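PDB 3OTT: Two-component system sensor histidine kinase, which is probably a membrane-bound sensor histidine kinase whose extracellular part, built of beta-propellers and a beta-sandwich, apparently senses saccharides. Local coordinates for residues S233-A238 against I280-F285; T249-Y254 against H265-S270; L276-I281 against G295-I300. All coordinates share one frame; numbering follows the deposited sequence.

Contact 1 (S233-A238 against I280-F285); sequences SIKSLA and IIWNIF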
loop_
_atom_site.group_PDB
_atom_site.type_symbol
_atom_site.label_atom_id
_atom_site.label_comp_id
_atom_site.label_asym_id
_atom_site.label_seq_id
_atom_site.Cartn_x
_atom_site.Cartn_y
_atom_site.Cartn_z
ATOM N N SER B 233 -20.200 34.181 1.791
ATOM C CA SER B 233 -20.456 32.838 1.292
ATOM C C SER B 233 -19.146 32.089 1.240
ATOM O O SER B 233 -18.088 32.676 1.025
ATOM C CB SER B 233 -21.075 32.859 -0.094
ATOM O OG SER B 233 -20.321 33.727 -0.894
ATOM N N ILE B 234 -19.220 30.794 1.489
ATOM C CA ILE B 234 -18.080 29.965 1.376
ATOM C C ILE B 234 -17.963 29.519 -0.066
ATOM O O ILE B 234 -18.883 28.883 -0.595
ATOM C CB ILE B 234 -18.207 28.751 2.246
ATOM C CG1 ILE B 234 -18.408 29.160 3.703
ATOM C CG2 ILE B 234 -16.942 27.851 2.118
ATOM C CD1 ILE B 234 -17.200 29.464 4.372
ATOM N N LYS B 235 -16.840 29.843 -0.697
ATOM C CA LYS B 235 -16.600 29.517 -2.119
ATOM C C LYS B 235 -15.672 28.327 -2.333
ATOM O O LYS B 235 -15.688 27.692 -3.388
ATOM C CB LYS B 235 -15.990 30.726 -2.830
ATOM C CG LYS B 235 -16.741 31.997 -2.573
ATOM C CD LYS B 235 -16.473 33.062 -3.637
ATOM C CE LYS B 235 -17.656 34.061 -3.773
ATOM N NZ LYS B 235 -19.062 33.428 -3.842
ATOM N N SER B 236 -14.815 28.040 -1.369
ATOM C CA SER B 236 -13.827 26.985 -1.589
ATOM C C SER B 236 -13.351 26.420 -0.273
ATOM O O SER B 236 -13.384 27.100 0.730
ATOM C CB SER B 236 -12.621 27.573 -2.351
ATOM O OG SER B 236 -12.223 28.812 -1.726
ATOM N N LEU B 237 -12.859 25.191 -0.282
ATOM C CA LEU B 237 -12.525 24.489 0.981
ATOM C C LEU B 237 -11.334 23.630 0.638
ATOM O O LEU B 237 -11.299 23.082 -0.454
ATOM C CB LEU B 237 -13.673 23.586 1.457
ATOM C CG LEU B 237 -15.054 24.207 1.786
ATOM C CD1 LEU B 237 -16.255 23.208 1.871
ATOM C CD2 LEU B 237 -14.993 25.027 3.135
ATOM N N ALA B 238 -10.389 23.526 1.578
ATOM C CA ALA B 238 -9.264 22.584 1.562
ATOM C C ALA B 238 -8.838 22.335 3.013
ATOM O O ALA B 238 -9.143 23.144 3.924
ATOM C CB ALA B 238 -8.029 23.203 0.787
ATOM N N ILE B 280 -11.366 37.834 -2.268
ATOM C CA ILE B 280 -12.273 36.893 -2.823
ATOM C C ILE B 280 -11.551 35.634 -3.219
ATOM O O ILE B 280 -10.828 35.637 -4.230
ATOM C CB ILE B 280 -13.105 37.422 -3.999
ATOM C CG1 ILE B 280 -14.054 38.551 -3.540
ATOM C CG2 ILE B 280 -13.944 36.249 -4.581
ATOM C CD1 ILE B 280 -14.354 39.637 -4.608
ATOM N N ILE B 281 -11.787 34.537 -2.484
ATOM C CA ILE B 281 -11.019 33.302 -2.715
ATOM C C ILE B 281 -11.812 32.203 -3.441
ATOM O O ILE B 281 -12.578 31.460 -2.804
ATOM C CB ILE B 281 -10.435 32.763 -1.383
ATOM C CG1 ILE B 281 -9.468 33.784 -0.768
ATOM C CG2 ILE B 281 -9.645 31.467 -1.600
ATOM C CD1 ILE B 281 -9.279 33.619 0.740
ATOM N N TRP B 282 -11.600 32.085 -4.754
ATOM C CA TRP B 282 -12.293 31.122 -5.644
ATOM C C TRP B 282 -11.899 29.681 -5.452
ATOM O O TRP B 282 -12.731 28.831 -5.649
ATOM C CB TRP B 282 -12.119 31.447 -7.140
ATOM C CG TRP B 282 -12.686 32.790 -7.520
ATOM C CD1 TRP B 282 -11.973 33.932 -7.849
ATOM C CD2 TRP B 282 -14.063 33.174 -7.510
ATOM N NE1 TRP B 282 -12.832 34.952 -8.097
ATOM C CE2 TRP B 282 -14.119 34.521 -7.894
ATOM C CE3 TRP B 282 -15.265 32.486 -7.245
ATOM C CZ2 TRP B 282 -15.321 35.219 -8.029
ATOM C CZ3 TRP B 282 -16.495 33.204 -7.368
ATOM C CH2 TRP B 282 -16.494 34.548 -7.763
ATOM N N ASN B 283 -10.640 29.405 -5.090
ATOM C CA ASN B 283 -10.130 28.035 -4.963
ATOM C C ASN B 283 -8.932 27.973 -4.045
ATOM O O ASN B 283 -8.109 28.902 -4.010
ATOM C CB ASN B 283 -9.773 27.424 -6.367
ATOM C CG ASN B 283 -9.643 25.897 -6.331
ATOM O OD1 ASN B 283 -8.502 25.343 -6.280
ATOM N ND2 ASN B 283 -10.791 25.197 -6.328
ATOM N N ILE B 284 -8.834 26.880 -3.287
ATOM C CA ILE B 284 -7.723 26.644 -2.410
ATOM C C ILE B 284 -7.257 25.266 -2.757
ATOM O O ILE B 284 -8.043 24.294 -2.817
ATOM C CB ILE B 284 -8.138 26.677 -0.869
ATOM C CG1 ILE B 284 -8.840 27.994 -0.475
ATOM C CG2 ILE B 284 -6.945 26.429 0.060
ATOM C CD1 ILE B 284 -9.389 27.973 1.017
ATOM N N PHE B 285 -5.948 25.142 -2.936
ATOM C CA PHE B 285 -5.417 23.870 -3.294
ATOM C C PHE B 285 -4.205 23.608 -2.471
ATOM O O PHE B 285 -3.303 24.457 -2.401
ATOM C CB PHE B 285 -5.025 23.943 -4.765
ATOM C CG PHE B 285 -4.240 22.791 -5.240
ATOM C CD1 PHE B 285 -4.846 21.534 -5.374
ATOM C CD2 PHE B 285 -2.892 22.950 -5.611
ATOM C CE1 PHE B 285 -4.131 20.428 -5.859
ATOM C CE2 PHE B 285 -2.160 21.860 -6.144
ATOM C CZ PHE B 285 -2.783 20.588 -6.256
#

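Contact 2 (T249-Y254 against H265-S270); sequences TDNGLY and HIIHDS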
loop_
_atom_site.group_PDB
_atom_site.type_symbol
_atom_site.label_atom_id
_atom_site.label_comp_id
_atom_site.label_asym_id
_atom_site.label_seq_id
_atom_site.Cartn_x
_atom_site.Cartn_y
_atom_site.Cartn_z
ATOM N N THR B 249 -13.668 32.629 1.240
ATOM C CA THR B 249 -14.926 33.338 1.189
ATOM C C THR B 249 -14.794 34.486 0.212
ATOM O O THR B 249 -13.775 34.650 -0.415
ATOM C CB THR B 249 -15.367 33.837 2.620
ATOM O OG1 THR B 249 -14.577 34.968 3.013
ATOM C CG2 THR B 249 -15.200 32.722 3.691
ATOM N N ASP B 250 -15.812 35.319 0.138
ATOM C CA ASP B 250 -15.627 36.608 -0.447
ATOM C C ASP B 250 -15.150 37.654 0.525
ATOM O O ASP B 250 -15.064 38.819 0.143
ATOM C CB ASP B 250 -16.858 37.122 -1.190
ATOM C CG ASP B 250 -18.094 36.738 -0.547
ATOM O OD1 ASP B 250 -18.399 37.266 0.540
ATOM O OD2 ASP B 250 -18.785 35.902 -1.160
ATOM N N ASN B 251 -14.792 37.276 1.744
ATOM C CA ASN B 251 -14.170 38.284 2.638
ATOM C C ASN B 251 -13.007 37.644 3.346
ATOM O O ASN B 251 -12.888 37.696 4.596
ATOM C CB ASN B 251 -15.192 38.938 3.586
ATOM C CG ASN B 251 -14.582 40.100 4.459
ATOM O OD1 ASN B 251 -13.806 40.945 3.978
ATOM N ND2 ASN B 251 -14.962 40.131 5.770
ATOM N N GLY B 252 -12.182 36.968 2.531
ATOM C CA GLY B 252 -10.910 36.432 2.975
ATOM C C GLY B 252 -10.993 34.978 3.373
ATOM O O GLY B 252 -11.946 34.282 3.070
ATOM N N LEU B 253 -9.964 34.556 4.082
ATOM C CA LEU B 253 -9.704 33.190 4.484
ATOM C C LEU B 253 -9.969 32.946 5.972
ATOM O O LEU B 253 -9.557 33.731 6.811
ATOM C CB LEU B 253 -8.204 32.857 4.187
ATOM C CG LEU B 253 -7.670 31.463 4.551
ATOM C CD1 LEU B 253 -8.327 30.307 3.793
ATOM C CD2 LEU B 253 -6.187 31.479 4.342
ATOM N N TYR B 254 -10.666 31.852 6.274
ATOM C CA TYR B 254 -10.923 31.452 7.638
ATOM C C TYR B 254 -10.282 30.103 7.796
ATOM O O TYR B 254 -10.260 29.293 6.852
ATOM C CB TYR B 254 -12.395 31.327 7.938
ATOM C CG TYR B 254 -13.088 32.660 8.065
ATOM C CD1 TYR B 254 -13.493 33.340 6.939
ATOM C CD2 TYR B 254 -13.343 33.245 9.333
ATOM C CE1 TYR B 254 -14.178 34.526 7.033
ATOM C CE2 TYR B 254 -14.012 34.475 9.444
ATOM C CZ TYR B 254 -14.434 35.099 8.271
ATOM O OH TYR B 254 -15.035 36.340 8.251
ATOM N N HIS B 265 -8.756 34.627 10.948
ATOM C CA HIS B 265 -9.351 35.226 9.774
ATOM C C HIS B 265 -8.302 36.123 9.087
ATOM O O HIS B 265 -7.790 37.095 9.681
ATOM C CB HIS B 265 -10.548 36.036 10.200
ATOM C CG HIS B 265 -11.211 36.791 9.096
ATOM N ND1 HIS B 265 -11.751 38.038 9.289
ATOM C CD2 HIS B 265 -11.471 36.467 7.810
ATOM C CE1 HIS B 265 -12.304 38.460 8.164
ATOM N NE2 HIS B 265 -12.166 37.517 7.256
ATOM N N ILE B 266 -8.040 35.795 7.824
ATOM C CA ILE B 266 -6.993 36.422 7.058
ATOM C C ILE B 266 -7.521 37.241 5.884
ATOM O O ILE B 266 -8.230 36.685 5.060
ATOM C CB ILE B 266 -5.946 35.378 6.634
ATOM C CG1 ILE B 266 -5.375 34.763 7.919
ATOM C CG2 ILE B 266 -4.876 36.052 5.815
ATOM C CD1 ILE B 266 -5.718 33.409 8.064
ATOM N N ILE B 267 -7.195 38.542 5.850
ATOM C CA ILE B 267 -7.653 39.438 4.798
ATOM C C ILE B 267 -6.513 40.246 4.209
ATOM O O ILE B 267 -5.427 40.291 4.787
ATOM C CB ILE B 267 -8.721 40.480 5.233
ATOM C CG1 ILE B 267 -8.150 41.460 6.263
ATOM C CG2 ILE B 267 -10.026 39.788 5.652
ATOM C CD1 ILE B 267 -9.120 42.612 6.676
ATOM N N HIS B 268 -6.792 40.860 3.051
ATOM C CA HIS B 268 -5.871 41.672 2.318
ATOM C C HIS B 268 -5.527 42.951 3.108
ATOM O O HIS B 268 -6.338 43.490 3.861
ATOM C CB HIS B 268 -6.525 41.985 0.987
ATOM C CG HIS B 268 -5.778 42.964 0.143
ATOM N ND1 HIS B 268 -4.609 42.642 -0.527
ATOM C CD2 HIS B 268 -6.049 44.258 -0.163
ATOM C CE1 HIS B 268 -4.180 43.702 -1.199
ATOM N NE2 HIS B 268 -5.032 44.693 -0.988
ATOM N N ASP B 269 -4.298 43.399 2.956
ATOM C CA ASP B 269 -3.884 44.659 3.540
ATOM C C ASP B 269 -3.158 45.515 2.480
ATOM O O ASP B 269 -2.041 45.185 2.059
ATOM C CB ASP B 269 -3.023 44.374 4.770
ATOM C CG ASP B 269 -2.450 45.631 5.420
ATOM O OD1 ASP B 269 -2.658 46.788 4.937
ATOM O OD2 ASP B 269 -1.802 45.432 6.474
ATOM N N SER B 270 -3.796 46.606 2.049
ATOM C CA SER B 270 -3.264 47.392 0.909
ATOM C C SER B 270 -1.895 47.944 1.222
ATOM O O SER B 270 -1.122 48.214 0.328
ATOM C CB SER B 270 -4.192 48.536 0.476
ATOM O OG SER B 270 -4.500 49.405 1.561
#

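Contact 3 (L276-I281 against G295-I300); sequences LTNNII and GTDYGI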
loop_
_atom_site.group_PDB
_atom_site.type_symbol
_atom_site.label_atom_id
_atom_site.label_comp_id
_atom_site.label_asym_id
_atom_site.label_seq_id
_atom_site.Cartn_x
_atom_site.Cartn_y
_atom_site.Cartn_z
ATOM N N LEU B 276 -2.517 38.683 1.997
ATOM C CA LEU B 276 -3.351 37.972 1.045
ATOM C C LEU B 276 -3.596 38.944 -0.081
ATOM O O LEU B 276 -3.949 40.073 0.188
ATOM C CB LEU B 276 -4.691 37.622 1.678
ATOM C CG LEU B 276 -5.745 37.028 0.767
ATOM C CD1 LEU B 276 -5.312 35.719 0.242
ATOM C CD2 LEU B 276 -7.129 36.918 1.561
ATOM N N THR B 277 -3.428 38.485 -1.317
ATOM C CA THR B 277 -3.472 39.369 -2.506
ATOM C C THR B 277 -4.870 39.957 -2.753
ATOM O O THR B 277 -5.007 41.123 -3.116
ATOM C CB THR B 277 -2.988 38.610 -3.789
ATOM O OG1 THR B 277 -2.800 39.545 -4.837
ATOM C CG2 THR B 277 -3.984 37.549 -4.270
ATOM N N ASN B 278 -5.916 39.154 -2.542
ATOM C CA ASN B 278 -7.278 39.663 -2.697
ATOM C C ASN B 278 -8.201 38.843 -1.780
ATOM O O ASN B 278 -7.892 37.687 -1.479
ATOM C CB ASN B 278 -7.676 39.529 -4.182
ATOM C CG ASN B 278 -9.090 39.981 -4.467
ATOM O OD1 ASN B 278 -9.996 39.157 -4.571
ATOM N ND2 ASN B 278 -9.276 41.277 -4.678
ATOM N N ASN B 279 -9.346 39.415 -1.418
ATOM C CA ASN B 279 -10.246 38.880 -0.363
ATOM C C ASN B 279 -11.211 37.854 -0.942
ATOM O O ASN B 279 -11.867 37.113 -0.178
ATOM C CB ASN B 279 -11.051 40.018 0.328
ATOM C CG ASN B 279 -10.241 40.759 1.404
ATOM O OD1 ASN B 279 -9.212 40.270 1.888
ATOM N ND2 ASN B 279 -10.683 41.960 1.758
ATOM N N ILE B 280 -11.366 37.834 -2.268
ATOM C CA ILE B 280 -12.273 36.893 -2.823
ATOM C C ILE B 280 -11.551 35.634 -3.219
ATOM O O ILE B 280 -10.828 35.637 -4.230
ATOM C CB ILE B 280 -13.105 37.422 -3.999
ATOM C CG1 ILE B 280 -14.054 38.551 -3.540
ATOM C CG2 ILE B 280 -13.944 36.249 -4.581
ATOM C CD1 ILE B 280 -14.354 39.637 -4.608
ATOM N N ILE B 281 -11.787 34.537 -2.484
ATOM C CA ILE B 281 -11.019 33.302 -2.715
ATOM C C ILE B 281 -11.812 32.203 -3.441
ATOM O O ILE B 281 -12.578 31.460 -2.804
ATOM C CB ILE B 281 -10.435 32.763 -1.383
ATOM C CG1 ILE B 281 -9.468 33.784 -0.768
ATOM C CG2 ILE B 281 -9.645 31.467 -1.600
ATOM C CD1 ILE B 281 -9.279 33.619 0.740
ATOM N N GLY B 295 -6.340 30.964 -5.014
ATOM C CA GLY B 295 -6.691 31.630 -6.259
ATOM C C GLY B 295 -7.839 32.586 -6.008
ATOM O O GLY B 295 -8.960 32.173 -5.524
ATOM N N THR B 296 -7.590 33.836 -6.394
ATOM C CA THR B 296 -8.397 34.907 -5.985
ATOM C C THR B 296 -8.822 35.713 -7.201
ATOM O O THR B 296 -8.495 35.389 -8.347
ATOM C CB THR B 296 -7.663 35.817 -5.011
ATOM O OG1 THR B 296 -6.779 36.637 -5.766
ATOM C CG2 THR B 296 -6.822 35.035 -3.985
ATOM N N ASP B 297 -9.620 36.739 -6.914
ATOM C CA ASP B 297 -10.107 37.631 -7.886
ATOM C C ASP B 297 -8.988 38.555 -8.383
ATOM O O ASP B 297 -9.189 39.257 -9.344
ATOM C CB ASP B 297 -11.233 38.488 -7.276
ATOM C CG ASP B 297 -12.368 38.693 -8.235
ATOM O OD1 ASP B 297 -12.768 37.710 -8.884
ATOM O OD2 ASP B 297 -12.856 39.834 -8.346
ATOM N N TYR B 298 -7.804 38.506 -7.763
ATOM C CA TYR B 298 -6.665 39.214 -8.297
ATOM C C TYR B 298 -5.329 38.524 -7.952
ATOM O O TYR B 298 -4.679 38.860 -6.948
ATOM C CB TYR B 298 -6.723 40.704 -7.917
ATOM C CG TYR B 298 -5.588 41.562 -8.504
ATOM C CD1 TYR B 298 -5.518 41.840 -9.863
ATOM C CD2 TYR B 298 -4.581 42.072 -7.675
ATOM C CE1 TYR B 298 -4.459 42.584 -10.384
ATOM C CE2 TYR B 298 -3.557 42.840 -8.177
ATOM C CZ TYR B 298 -3.502 43.085 -9.523
ATOM O OH TYR B 298 -2.477 43.838 -9.991
ATOM N N GLY B 299 -4.899 37.584 -8.791
ATOM C CA GLY B 299 -3.641 36.871 -8.553
ATOM C C GLY B 299 -3.758 35.664 -7.607
ATOM O O GLY B 299 -4.865 35.248 -7.205
ATOM N N ILE B 300 -2.606 35.207 -7.142
ATOM C CA ILE B 300 -2.428 33.999 -6.371
ATOM C C ILE B 300 -1.622 34.343 -5.156
ATOM O O ILE B 300 -0.658 35.073 -5.230
ATOM C CB ILE B 300 -1.621 32.976 -7.220
ATOM C CG1 ILE B 300 -2.492 32.402 -8.301
ATOM C CG2 ILE B 300 -0.991 31.852 -6.387
ATOM C CD1 ILE B 300 -1.696 31.858 -9.486
#

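Contact 1 (S233-A238 against I280-F285)
Lys235 and Trp282 lie side by side and point the same way, the aliphatic part of the lysine running along the indole. CD of Lys235 comes 3.7 Å from CZ3 of Trp282 in an oblique approach, and CE follows close to the same six-membered ring. CG2 of Ile280 lies over one face of the indole, off-centre near CE2, and just touches the lysine CD. Beyond the indole the lysine bends at chi4 (-46°), turning NZ back to OG of Ser233, 3.2 Å away, while NE1 of Trp282 is hydrogen-bonded to OD1 of Asp297. The two strands are the innermost strands of successive propeller blades, running nearly parallel with 15° between their axes. Each has a classic beta bulge, Lys235 and Ser236 facing Gly248, and Trp282 and Asn283 facing Gly295. Between the blades, Ser236 projects at Ile281: its OG, set between the backbone N and the carbonyl carbon (chi1 47°), donates to Ile281 O at 2.9 Å from well above the carbonyl plane. The same OG touches CG1 of Ile284. Farther along, Ile284 turns its other branch to Ala238, with CG2 only 3.5 Å from the alanine CB, a tight carbon contact; Leu246 of the neighbouring strand 245-249 packs on this isoleucine.

Contact 2 (T249-Y254 against H265-S270)
His265 lays its imidazole over one face of the Tyr254 ring, in an offset stack with centroids 4.1 Å apart and planes 14° from parallel. Its CB sits near CE2 and CD2 of the tyrosine. With CG anti to the backbone N (chi1 176°), the side chain then sweeps across the phenol: CG lies near CE2 and CZ, and CD2 reaches 3.3 Å from CZ, off-centre above the ring. ND1 and CE1 lie near the tyrosine OH, which lies over the imidazole rim. At the tip, NE2 donates to Asn251 O at 2.8 Å, the carbonyl almost in the imidazole plane and the N-H...O angle 172°. Leu253 and Ile266 form an antiparallel hydrogen-bonded pair, Leu253 N to Ile266 O at 2.9 Å and Ile266 N to Leu253 O at 2.8 Å, their CB atoms meeting on the face of the sheet away from Tyr254 and His265. These are the two outer strands of a propeller blade, joined as a beta hairpin. Gly252 passes close to Ile266 O, where a side chain would clash. Phe229 also stacks with Tyr254. As NE2 is the donor, the straight bond to Asn251 O and the stack on the tyrosine probably hold the imidazole in one rotation.

Contact 3 (L276-I281 against G295-I300)
Van der Waals contacts gather round Thr296: its OG1 is 3.3 Å from CG2 of Thr277 and meets CB of Asn278, while its own CG2 rests on the Thr277 methyl. Ile280 and Asp297 run side by side through their CB atoms, 3.9 Å apart, and the Asn278 and Tyr298 side chains touch at CB and cross near a right angle, amide and ring planes 71° apart. Polar bonds knit the backbone. Asp297 N donates to Ile280 O at 3.1 Å in the carbonyl plane and only weakly to Asn278 OD1. That OD1, carried by a CG anti to the backbone N (chi1 178°), accepts from Ile280 N at 3.0 Å, an Asx turn. This is where the loop entering the innermost strand of a propeller blade meets the turn between its second and third strands, and Ile281 and Thr296 form an antiparallel non-hydrogen-bonded pair. Thr296 makes an ST turn: OG1 accepts from Tyr298 N at 2.9 Å and donates to Gly299 O at 2.8 Å. Replacing it with a valine would probably leave Tyr298 N without its acceptor and the turn less firm. Thr277 OG1 lies 2.9 Å from Tyr298 O and is also hydrogen-bonded to Tyr16, whose ring meets that of Tyr298.

How the contacts relate
From the N terminus, strand 232-239 opens a propeller blade and is met later by strand 281-286, so contact 1 closes a long loop holding the rest of that blade. Contact 2 nests inside this loop, pairing the blade's two outer strands. The chain then crosses to the next blade, where contact 3 closes after contact 2, in series with it, and begins on the stretch where contact 1 ends, sharing Ile280 and Ile281. Contacts 2 and 3 thus each act within a blade, whereas contact 1 joins the two. Further bonds stitch them: Thr249 O with Ile281 N, Gly252 N with Asn279 O, and His268 ND1 with Leu276 O.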